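Local coordinates for protein AvmM (Streptomyces sp. NBRC 109436, PDB 7FE6) that catalyses macrocyclization by dehydration and Michael-type addition in the biosynthesis of alchivemycin A, at residues Val11-Lys16 / Val20-Val25; Asp71-Asp76 / Trp97-Pro102; Phe80-Val83 / Asp87-Glu90; Leu142-Gly147 / Phe187-Gly192. One frame throughout, in Å; residues are numbered along the deposited sequence.

Interaction 1. Residues Val11-Lys16 / Val20-Val25; sequences VYREYK and VNDNIV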
loop_
_atom_site.group_PDB
_atom_site.type_symbol
_atom_site.label_atom_id
_atom_site.label_comp_id
_atom_site.label_asym_id
_atom_site.label_seq_id
_atom_site.Cartn_x
_atom_site.Cartn_y
_atom_site.Cartn_z
ATOM N N VAL A 11 -3.528 2.922 24.340
ATOM C CA VAL A 11 -3.093 1.599 24.763
ATOM C C VAL A 11 -1.832 1.220 23.996
ATOM O O VAL A 11 -1.752 1.421 22.775
ATOM C CB VAL A 11 -4.211 0.564 24.528
ATOM C CG1 VAL A 11 -3.659 -0.859 24.559
ATOM C CG2 VAL A 11 -5.353 0.767 25.522
ATOM N N TYR A 12 -0.843 0.684 24.706
ATOM C CA TYR A 12 0.400 0.245 24.096
ATOM C C TYR A 12 0.522 -1.269 24.199
ATOM O O TYR A 12 -0.069 -1.901 25.074
ATOM C CB TYR A 12 1.609 0.924 24.743
ATOM C CG TYR A 12 1.638 2.412 24.519
ATOM C CD1 TYR A 12 2.135 2.940 23.332
ATOM C CD2 TYR A 12 1.175 3.288 25.487
ATOM C CE1 TYR A 12 2.162 4.307 23.114
ATOM C CE2 TYR A 12 1.204 4.657 25.286
ATOM C CZ TYR A 12 1.699 5.167 24.097
ATOM O OH TYR A 12 1.729 6.536 23.899
ATOM N N ARG A 13 1.282 -1.848 23.280
ATOM C CA ARG A 13 1.700 -3.238 23.365
ATOM C C ARG A 13 3.191 -3.267 23.661
ATOM O O ARG A 13 3.918 -2.320 23.343
ATOM C CB ARG A 13 1.358 -3.985 22.066
ATOM C CG ARG A 13 2.221 -3.591 20.880
ATOM C CD ARG A 13 1.822 -4.246 19.539
ATOM N NE ARG A 13 2.085 -5.680 19.447
ATOM C CZ ARG A 13 1.754 -6.442 18.404
ATOM N NH1 ARG A 13 1.156 -5.915 17.336
ATOM N NH2 ARG A 13 2.051 -7.733 18.418
ATOM N N GLU A 14 3.641 -4.323 24.325
ATOM C CA GLU A 14 5.050 -4.453 24.660
ATOM C C GLU A 14 5.696 -5.403 23.663
ATOM O O GLU A 14 5.340 -6.585 23.601
ATOM C CB GLU A 14 5.242 -4.946 26.090
ATOM C CG GLU A 14 6.207 -4.081 26.890
ATOM C CD GLU A 14 5.499 -3.052 27.758
ATOM O OE1 GLU A 14 4.282 -3.212 27.996
ATOM O OE2 GLU A 14 6.155 -2.081 28.196
ATOM N N TYR A 15 6.644 -4.883 22.892
ATOM C CA TYR A 15 7.483 -5.668 21.998
ATOM C C TYR A 15 8.921 -5.295 22.318
ATOM O O TYR A 15 9.272 -4.109 22.289
ATOM C CB TYR A 15 7.148 -5.406 20.523
ATOM C CG TYR A 15 7.981 -6.224 19.559
ATOM C CD1 TYR A 15 7.896 -7.613 19.542
ATOM C CD2 TYR A 15 8.877 -5.613 18.690
ATOM C CE1 TYR A 15 8.668 -8.370 18.674
ATOM C CE2 TYR A 15 9.654 -6.360 17.821
ATOM C CZ TYR A 15 9.548 -7.739 17.818
ATOM O OH TYR A 15 10.322 -8.485 16.954
ATOM N N LYS A 16 9.741 -6.292 22.650
ATOM C CA LYS A 16 11.038 -6.064 23.302
ATOM C C LYS A 16 10.687 -5.317 24.588
ATOM O O LYS A 16 9.812 -5.773 25.342
ATOM C CB LYS A 16 12.008 -5.343 22.365
ATOM C CG LYS A 16 12.000 -5.774 20.886
ATOM C CD LYS A 16 12.442 -7.211 20.618
ATOM C CE LYS A 16 12.765 -7.363 19.122
ATOM N NZ LYS A 16 13.116 -8.742 18.693
ATOM N N VAL A 20 4.252 0.318 21.952
ATOM C CA VAL A 20 3.892 0.442 20.550
ATOM C C VAL A 20 2.399 0.718 20.458
ATOM O O VAL A 20 1.583 -0.061 20.965
ATOM C CB VAL A 20 4.274 -0.816 19.752
ATOM C CG1 VAL A 20 3.619 -0.797 18.395
ATOM C CG2 VAL A 20 5.796 -0.925 19.634
ATOM N N ASN A 21 2.048 1.836 19.831
ATOM C CA ASN A 21 0.670 2.175 19.509
ATOM C C ASN A 21 0.461 1.893 18.026
ATOM O O ASN A 21 0.940 2.645 17.171
ATOM C CB ASN A 21 0.379 3.631 19.844
ATOM C CG ASN A 21 -1.091 3.949 19.759
ATOM O OD1 ASN A 21 -1.855 3.201 19.153
ATOM N ND2 ASN A 21 -1.498 5.068 20.338
ATOM N N ASP A 22 -0.229 0.781 17.730
ATOM C CA ASP A 22 -0.616 0.373 16.372
ATOM C C ASP A 22 -1.578 1.328 15.685
ATOM O O ASP A 22 -1.768 1.218 14.475
ATOM C CB ASP A 22 -1.275 -1.007 16.387
ATOM C CG ASP A 22 -0.276 -2.119 16.604
ATOM O OD1 ASP A 22 0.845 -2.031 16.042
ATOM O OD2 ASP A 22 -0.615 -3.077 17.336
ATOM N N ASN A 23 -2.201 2.246 16.408
ATOM C CA ASN A 23 -3.093 3.189 15.753
ATOM C C ASN A 23 -2.329 4.197 14.904
ATOM O O ASN A 23 -2.937 4.851 14.052
ATOM C CB ASN A 23 -3.935 3.920 16.802
ATOM C CG ASN A 23 -5.141 3.115 17.261
ATOM O OD1 ASN A 23 -5.676 2.290 16.518
ATOM N ND2 ASN A 23 -5.577 3.361 18.494
ATOM N N ILE A 24 -1.024 4.341 15.128
ATOM C CA ILE A 24 -0.165 5.222 14.344
ATOM C C ILE A 24 0.505 4.332 13.303
ATOM O O ILE A 24 1.493 3.647 13.601
ATOM C CB ILE A 24 0.877 5.940 15.212
ATOM C CG1 ILE A 24 0.257 6.467 16.504
ATOM C CG2 ILE A 24 1.472 7.098 14.436
ATOM C CD1 ILE A 24 -0.903 7.460 16.301
ATOM N N VAL A 25 -0.032 4.349 12.083
ATOM C CA VAL A 25 0.398 3.461 11.008
ATOM C C VAL A 25 1.225 4.258 9.986
ATOM O O VAL A 25 1.280 5.482 10.024
ATOM C CB VAL A 25 -0.814 2.769 10.344
ATOM C CG1 VAL A 25 -1.707 2.154 11.431
ATOM C CG2 VAL A 25 -1.617 3.765 9.508
#
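Arg-13 and Val-20 face each other as an antiparallel hydrogen-bonded pair, each spending its backbone N-H and C=O on the other: Arg-13 N reaches Val-20 O at 2.9 Å, and Val-20 N returns to Arg-13 O at 3.0 Å, the second bond being the more bent at its hydrogen (135°). Val-20 O also receives a CA-H...O contact from Tyr-12 CA at 3.4 Å. The pair belongs to the small surface hairpin of strands 13-15 and 18-20, from which a type I beta turn, Asn-21 to Ile-24, leads into strand 24-29. Within it Asn-21 OD1 forms an Asx turn, accepting Asn-23 N at 2.9 Å from above the amide plane, while Asn-21 ND2 binds Tyr-55 OH. Tyr-12 sets CE1 of its ring 3.8 Å from Asn-21 CB, and its hydroxyl is satisfied by Asp-163 and Tyr-55. In Arg-13, chi1 of 71° lays the chain beside Val-20, with Arg-13 CG 3.6 Å from Val-20 CB. A later bend at chi3 brings Arg-13 NH1 to Asp-22 OD2 at 3.3 Å, a weak hydrogen bond within a salt bridge, made at the guanidinium edge. Arg-13 NH2 makes a salt bridge with Glu-132 of the second subunit, its stronger partner. With an alanine in place of Arg-13, both Asp-22 and that Glu-132 would probably lose a positive partner.

Interaction 2. Residues Asp71-Asp76 / Trp97-Pro102; sequences DLRRED and WDPQFP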
loop_
_atom_site.group_PDB
_atom_site.type_symbol
_atom_site.label_atom_id
_atom_site.label_comp_id
_atom_site.label_asym_id
_atom_site.label_seq_id
_atom_site.Cartn_x
_atom_site.Cartn_y
_atom_site.Cartn_z
ATOM N N ASP A 71 27.684 -5.869 6.349
ATOM C CA ASP A 71 28.652 -4.794 6.170
ATOM C C ASP A 71 28.027 -3.441 5.827
ATOM O O ASP A 71 28.756 -2.451 5.761
ATOM C CB ASP A 71 29.646 -5.170 5.072
ATOM C CG ASP A 71 28.954 -5.678 3.814
ATOM O OD1 ASP A 71 27.806 -6.170 3.912
ATOM O OD2 ASP A 71 29.553 -5.569 2.724
ATOM N N LEU A 72 26.722 -3.364 5.579
ATOM C CA LEU A 72 26.102 -2.076 5.273
ATOM C C LEU A 72 26.258 -1.086 6.433
ATOM O O LEU A 72 26.110 -1.442 7.607
ATOM C CB LEU A 72 24.618 -2.274 4.932
ATOM C CG LEU A 72 23.718 -1.050 4.704
ATOM C CD1 LEU A 72 24.135 -0.310 3.441
ATOM C CD2 LEU A 72 22.233 -1.445 4.627
ATOM N N ARG A 73 26.615 0.154 6.108
ATOM C CA ARG A 73 26.657 1.238 7.088
ATOM C C ARG A 73 25.888 2.444 6.559
ATOM O O ARG A 73 25.561 2.518 5.375
ATOM C CB ARG A 73 28.104 1.635 7.415
ATOM C CG ARG A 73 28.899 0.495 7.989
ATOM C CD ARG A 73 28.360 0.037 9.345
ATOM N NE ARG A 73 29.165 -1.073 9.859
ATOM C CZ ARG A 73 28.828 -2.356 9.748
ATOM N NH1 ARG A 73 27.666 -2.697 9.174
ATOM N NH2 ARG A 73 29.640 -3.296 10.225
ATOM N N ARG A 74 25.650 3.426 7.440
ATOM C CA ARG A 74 24.944 4.647 7.040
ATOM C C ARG A 74 25.618 5.320 5.849
ATOM O O ARG A 74 24.943 5.881 4.969
ATOM C CB ARG A 74 24.857 5.618 8.229
ATOM C CG ARG A 74 24.306 7.007 7.887
ATOM C CD ARG A 74 22.893 6.960 7.285
ATOM N NE ARG A 74 22.394 8.298 6.981
ATOM C CZ ARG A 74 22.645 8.955 5.849
ATOM N NH1 ARG A 74 23.389 8.390 4.902
ATOM N NH2 ARG A 74 22.157 10.180 5.662
ATOM N N GLU A 75 26.955 5.277 5.827
ATOM C CA GLU A 75 27.798 5.886 4.804
ATOM C C GLU A 75 27.639 5.277 3.415
ATOM O O GLU A 75 28.005 5.930 2.434
ATOM C CB GLU A 75 29.276 5.767 5.233
ATOM C CG GLU A 75 29.679 6.614 6.458
ATOM C CD GLU A 75 29.012 6.158 7.758
ATOM O OE1 GLU A 75 29.121 4.946 8.083
ATOM O OE2 GLU A 75 28.355 7.012 8.434
ATOM N N ASP A 76 27.099 4.063 3.292
ATOM C CA ASP A 76 27.050 3.388 1.994
ATOM C C ASP A 76 25.889 3.858 1.129
ATOM O O ASP A 76 25.699 3.337 0.015
ATOM C CB ASP A 76 26.937 1.872 2.166
ATOM C CG ASP A 76 28.150 1.269 2.809
ATOM O OD1 ASP A 76 29.277 1.632 2.403
ATOM O OD2 ASP A 76 27.960 0.447 3.738
ATOM N N TRP A 97 20.587 5.495 14.500
ATOM C CA TRP A 97 20.996 4.474 15.441
ATOM C C TRP A 97 22.248 3.785 14.910
ATOM O O TRP A 97 22.537 3.807 13.711
ATOM C CB TRP A 97 19.852 3.484 15.661
ATOM C CG TRP A 97 19.927 2.720 16.931
ATOM C CD1 TRP A 97 20.776 2.931 17.970
ATOM C CD2 TRP A 97 19.105 1.609 17.305
ATOM N NE1 TRP A 97 20.546 2.018 18.971
ATOM C CE2 TRP A 97 19.522 1.193 18.588
ATOM C CE3 TRP A 97 18.062 0.915 16.676
ATOM C CZ2 TRP A 97 18.929 0.122 19.258
ATOM C CZ3 TRP A 97 17.475 -0.148 17.344
ATOM C CH2 TRP A 97 17.910 -0.534 18.625
ATOM N N ASP A 98 23.021 3.212 15.823
ATOM C CA ASP A 98 24.176 2.423 15.431
ATOM C C ASP A 98 23.724 1.138 14.742
ATOM O O ASP A 98 22.626 0.636 15.018
ATOM C CB ASP A 98 25.043 2.081 16.636
ATOM C CG ASP A 98 25.899 3.238 17.071
ATOM O OD1 ASP A 98 26.152 4.129 16.239
ATOM O OD2 ASP A 98 26.365 3.234 18.223
ATOM N N PRO A 99 24.578 0.566 13.848
ATOM C CA PRO A 99 24.234 -0.699 13.185
ATOM C C PRO A 99 23.652 -1.727 14.136
ATOM O O PRO A 99 24.093 -1.843 15.278
ATOM C CB PRO A 99 25.580 -1.175 12.620
ATOM C CG PRO A 99 26.375 0.062 12.412
ATOM C CD PRO A 99 25.925 1.045 13.464
ATOM N N GLN A 100 22.602 -2.413 13.705
ATOM C CA GLN A 100 21.985 -3.485 14.472
ATOM C C GLN A 100 22.097 -4.772 13.671
ATOM O O GLN A 100 21.981 -4.759 12.445
ATOM C CB GLN A 100 20.521 -3.180 14.790
ATOM C CG GLN A 100 20.294 -1.903 15.581
ATOM C CD GLN A 100 20.905 -1.962 16.961
ATOM O OE1 GLN A 100 20.610 -2.877 17.737
ATOM N NE2 GLN A 100 21.785 -1.003 17.270
ATOM N N PHE A 101 22.357 -5.879 14.355
ATOM C CA PHE A 101 22.663 -7.143 13.693
ATOM C C PHE A 101 21.680 -8.169 14.229
ATOM O O PHE A 101 21.949 -8.827 15.247
ATOM C CB PHE A 101 24.109 -7.561 13.940
ATOM C CG PHE A 101 25.126 -6.555 13.457
ATOM C CD1 PHE A 101 25.527 -5.504 14.277
ATOM C CD2 PHE A 101 25.676 -6.652 12.191
ATOM C CE1 PHE A 101 26.469 -4.572 13.839
ATOM C CE2 PHE A 101 26.610 -5.725 11.741
ATOM C CZ PHE A 101 27.010 -4.686 12.565
ATOM N N PRO A 102 20.534 -8.339 13.561
ATOM C CA PRO A 102 19.536 -9.300 14.028
ATOM C C PRO A 102 20.099 -10.709 14.045
ATOM O O PRO A 102 21.023 -11.040 13.297
ATOM C CB PRO A 102 18.406 -9.164 13.002
ATOM C CG PRO A 102 18.605 -7.814 12.395
ATOM C CD PRO A 102 20.073 -7.608 12.368
#
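Arg-73 and Pro-99 mark the closest approach of the two backbones, their CA atoms 6.8 Å apart, too far for strand pairing. The segment 71-76 curls into a short 3-10 turn at 74-76, whereas 97-102 runs without regular structure. The curl is closed from within: Asp-76 N donates to Arg-73 O at 3.0 Å, and Asp-76 OD2 takes Arg-73 N in return at 2.7 Å.

Contact between the segments therefore falls to side chains, and chiefly to one. The chain of Arg-73 bends at chi2 (-65°) and crosses the proline at about a right angle, so that Arg-73 CD rests 3.7 Å from Pro-99 CG while Pro-99 CB lies over one face of the guanidinium. Farther out, Arg-73 NH2 comes within 3.8 Å of Phe-101 CZ. It arrives in the plane of the phenyl ring, at its edge, with the guanidinium turned 88° to the ring, which is an edge contact and not a cation-pi stack over the face. The other terminal nitrogen, Arg-73 NH1, turns back to the carbonyl of Asp-70, which may restrain the rotation of the group.

Both segments are surface loops: 71-76 links strand 57-66 to strand 77-83, while the loop holding 97-102 leads from strand 89-90 to strand 107-113. Leu-72 is buried against Ile-64 and Phe-66 of strand 57-66, while Trp-97 and Gln-100 make backbone hydrogen bonds to Ala-110 and His-108 of strand 107-113.

Interaction 3. Residues Phe80-Val83 / Asp87-Glu90; sequences FYKV and DWQE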
loop_
_atom_site.group_PDB
_atom_site.type_symbol
_atom_site.label_atom_id
_atom_site.label_comp_id
_atom_site.label_asym_id
_atom_site.label_seq_id
_atom_site.Cartn_x
_atom_site.Cartn_y
_atom_site.Cartn_z
ATOM N N PHE A 80 18.161 11.844 1.510
ATOM C CA PHE A 80 17.583 13.172 1.687
ATOM C C PHE A 80 16.089 13.050 1.922
ATOM O O PHE A 80 15.434 12.119 1.426
ATOM C CB PHE A 80 17.808 14.065 0.466
ATOM C CG PHE A 80 19.218 14.526 0.309
ATOM C CD1 PHE A 80 20.200 13.648 -0.168
ATOM C CD2 PHE A 80 19.567 15.839 0.623
ATOM C CE1 PHE A 80 21.509 14.074 -0.321
ATOM C CE2 PHE A 80 20.886 16.289 0.475
ATOM C CZ PHE A 80 21.864 15.407 0.012
ATOM N N TYR A 81 15.536 14.008 2.654
ATOM C CA TYR A 81 14.110 13.953 2.903
ATOM C C TYR A 81 13.575 15.357 3.083
ATOM O O TYR A 81 14.322 16.328 3.274
ATOM C CB TYR A 81 13.776 13.072 4.112
ATOM C CG TYR A 81 14.083 13.679 5.467
ATOM C CD1 TYR A 81 15.395 13.711 5.954
ATOM C CD2 TYR A 81 13.066 14.163 6.282
ATOM C CE1 TYR A 81 15.693 14.239 7.192
ATOM C CE2 TYR A 81 13.345 14.699 7.529
ATOM C CZ TYR A 81 14.675 14.738 7.987
ATOM O OH TYR A 81 14.984 15.260 9.236
ATOM N N LYS A 82 12.247 15.433 3.043
ATOM C CA LYS A 82 11.516 16.688 3.133
ATOM C C LYS A 82 10.199 16.358 3.807
ATOM O O LYS A 82 9.468 15.488 3.323
ATOM C CB LYS A 82 11.324 17.266 1.729
ATOM C CG LYS A 82 10.164 18.190 1.505
ATOM C CD LYS A 82 9.724 18.051 0.045
ATOM C CE LYS A 82 9.269 19.341 -0.551
ATOM N NZ LYS A 82 8.136 19.942 0.222
ATOM N N VAL A 83 9.919 17.022 4.932
ATOM C CA VAL A 83 8.725 16.740 5.724
ATOM C C VAL A 83 7.587 17.600 5.196
ATOM O O VAL A 83 7.551 18.812 5.433
ATOM C CB VAL A 83 8.963 16.984 7.216
ATOM C CG1 VAL A 83 7.749 16.565 7.990
ATOM C CG2 VAL A 83 10.173 16.209 7.689
ATOM N N ASP A 87 11.319 22.270 3.494
ATOM C CA ASP A 87 12.373 22.165 2.492
ATOM C C ASP A 87 13.148 20.846 2.582
ATOM O O ASP A 87 13.197 20.188 3.624
ATOM C CB ASP A 87 13.322 23.345 2.654
ATOM C CG ASP A 87 12.741 24.612 2.080
ATOM O OD1 ASP A 87 11.647 24.532 1.466
ATOM O OD2 ASP A 87 13.370 25.675 2.241
ATOM N N TRP A 88 13.795 20.485 1.470
ATOM C CA TRP A 88 14.656 19.306 1.455
ATOM C C TRP A 88 15.800 19.473 2.438
ATOM O O TRP A 88 16.248 20.584 2.718
ATOM C CB TRP A 88 15.220 19.054 0.058
ATOM C CG TRP A 88 14.233 18.435 -0.872
ATOM C CD1 TRP A 88 13.459 19.070 -1.794
ATOM C CD2 TRP A 88 13.915 17.034 -0.965
ATOM N NE1 TRP A 88 12.660 18.150 -2.448
ATOM C CE2 TRP A 88 12.906 16.900 -1.944
ATOM C CE3 TRP A 88 14.359 15.891 -0.284
ATOM C CZ2 TRP A 88 12.344 15.664 -2.277
ATOM C CZ3 TRP A 88 13.807 14.672 -0.597
ATOM C CH2 TRP A 88 12.805 14.556 -1.597
ATOM N N GLN A 89 16.265 18.354 2.983
ATOM C CA GLN A 89 17.477 18.366 3.796
ATOM C C GLN A 89 18.137 17.007 3.674
ATOM O O GLN A 89 17.502 16.012 3.309
ATOM C CB GLN A 89 17.206 18.660 5.275
ATOM C CG GLN A 89 16.209 17.671 5.855
ATOM C CD GLN A 89 15.870 17.928 7.281
ATOM O OE1 GLN A 89 16.749 18.052 8.128
ATOM N NE2 GLN A 89 14.592 18.001 7.567
ATOM N N GLU A 90 19.428 16.986 3.971
ATOM C CA GLU A 90 20.146 15.729 4.029
ATOM C C GLU A 90 19.941 15.104 5.397
ATOM O O GLU A 90 20.055 15.784 6.420
ATOM C CB GLU A 90 21.627 15.937 3.775
ATOM C CG GLU A 90 22.310 14.632 3.527
ATOM C CD GLU A 90 23.763 14.801 3.154
ATOM O OE1 GLU A 90 24.295 15.935 3.327
ATOM O OE2 GLU A 90 24.356 13.797 2.675
HETATM O O HOH W 1 12.189 18.643 5.729
#
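Val-83 N, Asp-87 O and Gln-89 NE2 together grip one water: Val-83 N donates to the water at 2.9 Å, Gln-89 NE2 donates to the water at 3.1 Å, and the water donates to Asp-87 O at 2.8 Å. The water thus bridges the strands where their direct pairing stops. Direct pairing is carried by Tyr-81 and Gln-89, with Tyr-81 N bonded to Gln-89 O at 2.9 Å and Gln-89 N to Tyr-81 O at 2.8 Å.

Each side-chain pair meets in its own way. Gln-89 CG sits between its backbone N and carbonyl carbon (chi1 56°), and the chain then runs extended over the Tyr-81 ring, laying its amide nearly flat on it, the planes 16° apart; no hydrogen bond joins their ends, the tyrosine hydroxyl being bound to Ser-114 O. On the other side of the sheet, the extended Glu-90 crosses Phe-80 with CG over one face of the ring, a CH-pi contact of 3.8 Å from Glu-90 CG to the Phe-80 centroid. Replacing Phe-80 by an alanine would probably leave the aliphatic part of Glu-90 without its platform. Lys-82 crosses Trp-88 at about a right angle, placing CB over the indole, 3.9 Å from Lys-82 CB to the centroid of the Trp-88 six-membered ring, while its NZ turns to the carbonyls of Ser-84 and Ala-86.

The whole is a beta hairpin, in which the short strand 89-90 forms the outermost member, within the chain, of a five-stranded antiparallel sheet.

Interaction 4. Residues Leu142-Gly147 / Phe187-Gly192; sequences LAFREG and FRLGEG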
loop_
_atom_site.group_PDB
_atom_site.type_symbol
_atom_site.label_atom_id
_atom_site.label_comp_id
_atom_site.label_asym_id
_atom_site.label_seq_id
_atom_site.Cartn_x
_atom_site.Cartn_y
_atom_site.Cartn_z
ATOM N N LEU A 142 16.760 8.502 -2.198
ATOM C CA LEU A 142 17.626 7.444 -1.713
ATOM C C LEU A 142 18.457 6.911 -2.863
ATOM O O LEU A 142 17.954 6.734 -3.980
ATOM C CB LEU A 142 16.823 6.307 -1.101
ATOM C CG LEU A 142 17.606 5.100 -0.603
ATOM C CD1 LEU A 142 18.598 5.513 0.467
ATOM C CD2 LEU A 142 16.649 4.052 -0.081
ATOM N N ALA A 143 19.735 6.676 -2.576
ATOM C CA ALA A 143 20.668 6.109 -3.535
ATOM C C ALA A 143 21.687 5.285 -2.767
ATOM O O ALA A 143 22.282 5.777 -1.803
ATOM C CB ALA A 143 21.357 7.211 -4.355
ATOM N N PHE A 144 21.887 4.041 -3.181
ATOM C CA PHE A 144 22.982 3.250 -2.649
ATOM C C PHE A 144 24.191 3.406 -3.547
ATOM O O PHE A 144 24.063 3.586 -4.760
ATOM C CB PHE A 144 22.604 1.784 -2.534
ATOM C CG PHE A 144 21.520 1.534 -1.547
ATOM C CD1 PHE A 144 21.827 1.296 -0.206
ATOM C CD2 PHE A 144 20.190 1.566 -1.938
ATOM C CE1 PHE A 144 20.813 1.071 0.716
ATOM C CE2 PHE A 144 19.179 1.345 -1.020
ATOM C CZ PHE A 144 19.487 1.096 0.302
ATOM N N ARG A 145 25.373 3.357 -2.942
ATOM C CA ARG A 145 26.570 3.486 -3.746
ATOM C C ARG A 145 26.659 2.305 -4.705
ATOM O O ARG A 145 26.155 1.213 -4.429
ATOM C CB ARG A 145 27.818 3.564 -2.856
ATOM C CG ARG A 145 28.109 2.297 -2.060
ATOM C CD ARG A 145 29.424 2.410 -1.289
ATOM N NE ARG A 145 29.802 1.158 -0.637
ATOM C CZ ARG A 145 30.301 0.110 -1.284
ATOM N NH1 ARG A 145 30.468 0.159 -2.600
ATOM N NH2 ARG A 145 30.627 -0.992 -0.625
ATOM N N GLU A 146 27.272 2.550 -5.859
ATOM C CA GLU A 146 27.539 1.483 -6.807
ATOM C C GLU A 146 28.379 0.406 -6.140
ATOM O O GLU A 146 29.204 0.683 -5.263
ATOM C CB GLU A 146 28.278 2.042 -8.018
ATOM C CG GLU A 146 27.395 2.779 -8.992
ATOM C CD GLU A 146 28.182 3.385 -10.143
ATOM O OE1 GLU A 146 29.388 3.064 -10.273
ATOM O OE2 GLU A 146 27.579 4.159 -10.929
ATOM N N GLY A 147 28.185 -0.832 -6.569
ATOM C CA GLY A 147 29.022 -1.893 -6.074
ATOM C C GLY A 147 28.566 -2.540 -4.788
ATOM O O GLY A 147 29.305 -3.366 -4.238
ATOM N N PHE A 187 12.492 -5.205 -1.127
ATOM C CA PHE A 187 13.041 -4.889 -2.433
ATOM C C PHE A 187 14.311 -5.698 -2.613
ATOM O O PHE A 187 14.741 -6.413 -1.708
ATOM C CB PHE A 187 13.289 -3.375 -2.571
ATOM C CG PHE A 187 14.389 -2.851 -1.683
ATOM C CD1 PHE A 187 14.140 -2.548 -0.357
ATOM C CD2 PHE A 187 15.672 -2.632 -2.194
ATOM C CE1 PHE A 187 15.160 -2.056 0.460
ATOM C CE2 PHE A 187 16.687 -2.156 -1.399
ATOM C CZ PHE A 187 16.437 -1.859 -0.065
ATOM N N ARG A 188 14.849 -5.662 -3.822
ATOM C CA ARG A 188 16.200 -6.111 -4.092
ATOM C C ARG A 188 17.028 -4.914 -4.531
ATOM O O ARG A 188 16.521 -4.002 -5.196
ATOM C CB ARG A 188 16.225 -7.190 -5.169
ATOM C CG ARG A 188 15.677 -8.531 -4.728
ATOM C CD ARG A 188 16.036 -9.585 -5.749
ATOM N NE ARG A 188 15.610 -9.200 -7.094
ATOM C CZ ARG A 188 16.426 -8.746 -8.048
ATOM N NH1 ARG A 188 17.732 -8.620 -7.814
ATOM N NH2 ARG A 188 15.939 -8.419 -9.240
ATOM N N LEU A 189 18.306 -4.927 -4.174
ATOM C CA LEU A 189 19.261 -3.922 -4.639
ATOM C C LEU A 189 20.177 -4.621 -5.634
ATOM O O LEU A 189 21.086 -5.358 -5.238
ATOM C CB LEU A 189 20.040 -3.337 -3.469
ATOM C CG LEU A 189 21.177 -2.348 -3.741
ATOM C CD1 LEU A 189 20.675 -1.117 -4.496
ATOM C CD2 LEU A 189 21.921 -1.978 -2.439
ATOM N N GLY A 190 19.943 -4.385 -6.924
ATOM C CA GLY A 190 20.669 -5.086 -7.972
ATOM C C GLY A 190 20.087 -4.951 -9.367
ATOM O O GLY A 190 19.581 -3.881 -9.739
ATOM N N GLU A 191 20.189 -6.019 -10.163
ATOM C CA GLU A 191 19.732 -5.999 -11.549
ATOM C C GLU A 191 18.284 -6.453 -11.659
ATOM O O GLU A 191 17.818 -7.322 -10.914
ATOM C CB GLU A 191 20.594 -6.878 -12.464
ATOM C CG GLU A 191 21.953 -6.325 -12.796
ATOM C CD GLU A 191 22.762 -7.291 -13.650
ATOM O OE1 GLU A 191 22.145 -8.186 -14.287
ATOM O OE2 GLU A 191 24.009 -7.155 -13.689
ATOM N N GLY A 192 17.582 -5.868 -12.625
ATOM C CA GLY A 192 16.191 -6.169 -12.845
ATOM C C GLY A 192 15.975 -7.522 -13.485
ATOM O O GLY A 192 16.930 -8.228 -13.848
#
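Phe-144 meets Leu-189 and Phe-187 in a buried, wholly apolar contact between two beta sheets packed face to face, as in a beta sandwich. Phe-144 ends strand 135-144 of the antiparallel sheet; Phe-187 and Leu-189 lie at the close of strand 178-189 in the mixed one. The CA atoms of Phe-144 and Leu-189 stay 8.3 Å apart, so it is side chains, all three directed at the opposing segment, that fill the space between the layers.

Residues from further strands complete this interior. Ile-64 touches Phe-144, Ile-155 and Ala-153 touch Phe-187, and Leu-189 is met by Phe-66 and Ile-35. The intervening Arg-188 belongs to the other side of its strand, where it forms salt bridges with Glu-151 and with Glu-42 of the second subunit. Alternation along 187-189 thus puts Phe-187 and Leu-189 in the apolar layer and Arg-188 on the charged side that meets the second subunit.

The two phenylalanines approach only loosely, with Phe-144 CZ 4.3 Å from Phe-187 CZ. Leu-189 makes the closer fit. Its CG stands anti to the backbone N (chi1 175°), which carries the branched end across to the phenyl ring of Phe-144. One methyl settles over the ring face in a CH-pi contact, Leu-189 CD2 lying 4.0 Å from the Phe-144 centroid and 3.6 Å from Phe-144 CG, offset toward the rim. The second methyl completes the fork, Leu-189 CD1 sitting 3.7 Å from Phe-144 CD2.

Overall arrangement
Place in the fold, more than depth, sorts the chemistry of these contacts. Interaction 4, in the buried space between the sheets, relies on hydrocarbon alone, whereas interaction 1 at the surface and interaction 3, partly buried, are local hairpins that combine backbone hydrogen bonds with side chains that reach neighbouring subunits. Interaction 2, at the surface, has neither strand pairing nor a polar bond between its segments. Interactions 1, 3 and 4 all reach the same antiparallel sheet: interaction 3 lies at one edge, its strand 77-83 beside strand 135-144 of interaction 4, while interaction 1 is centred about 32 Å from the centre of interaction 4. Interactions 2 and 4 touch directly through the Asp-76 to Arg-145 salt bridge.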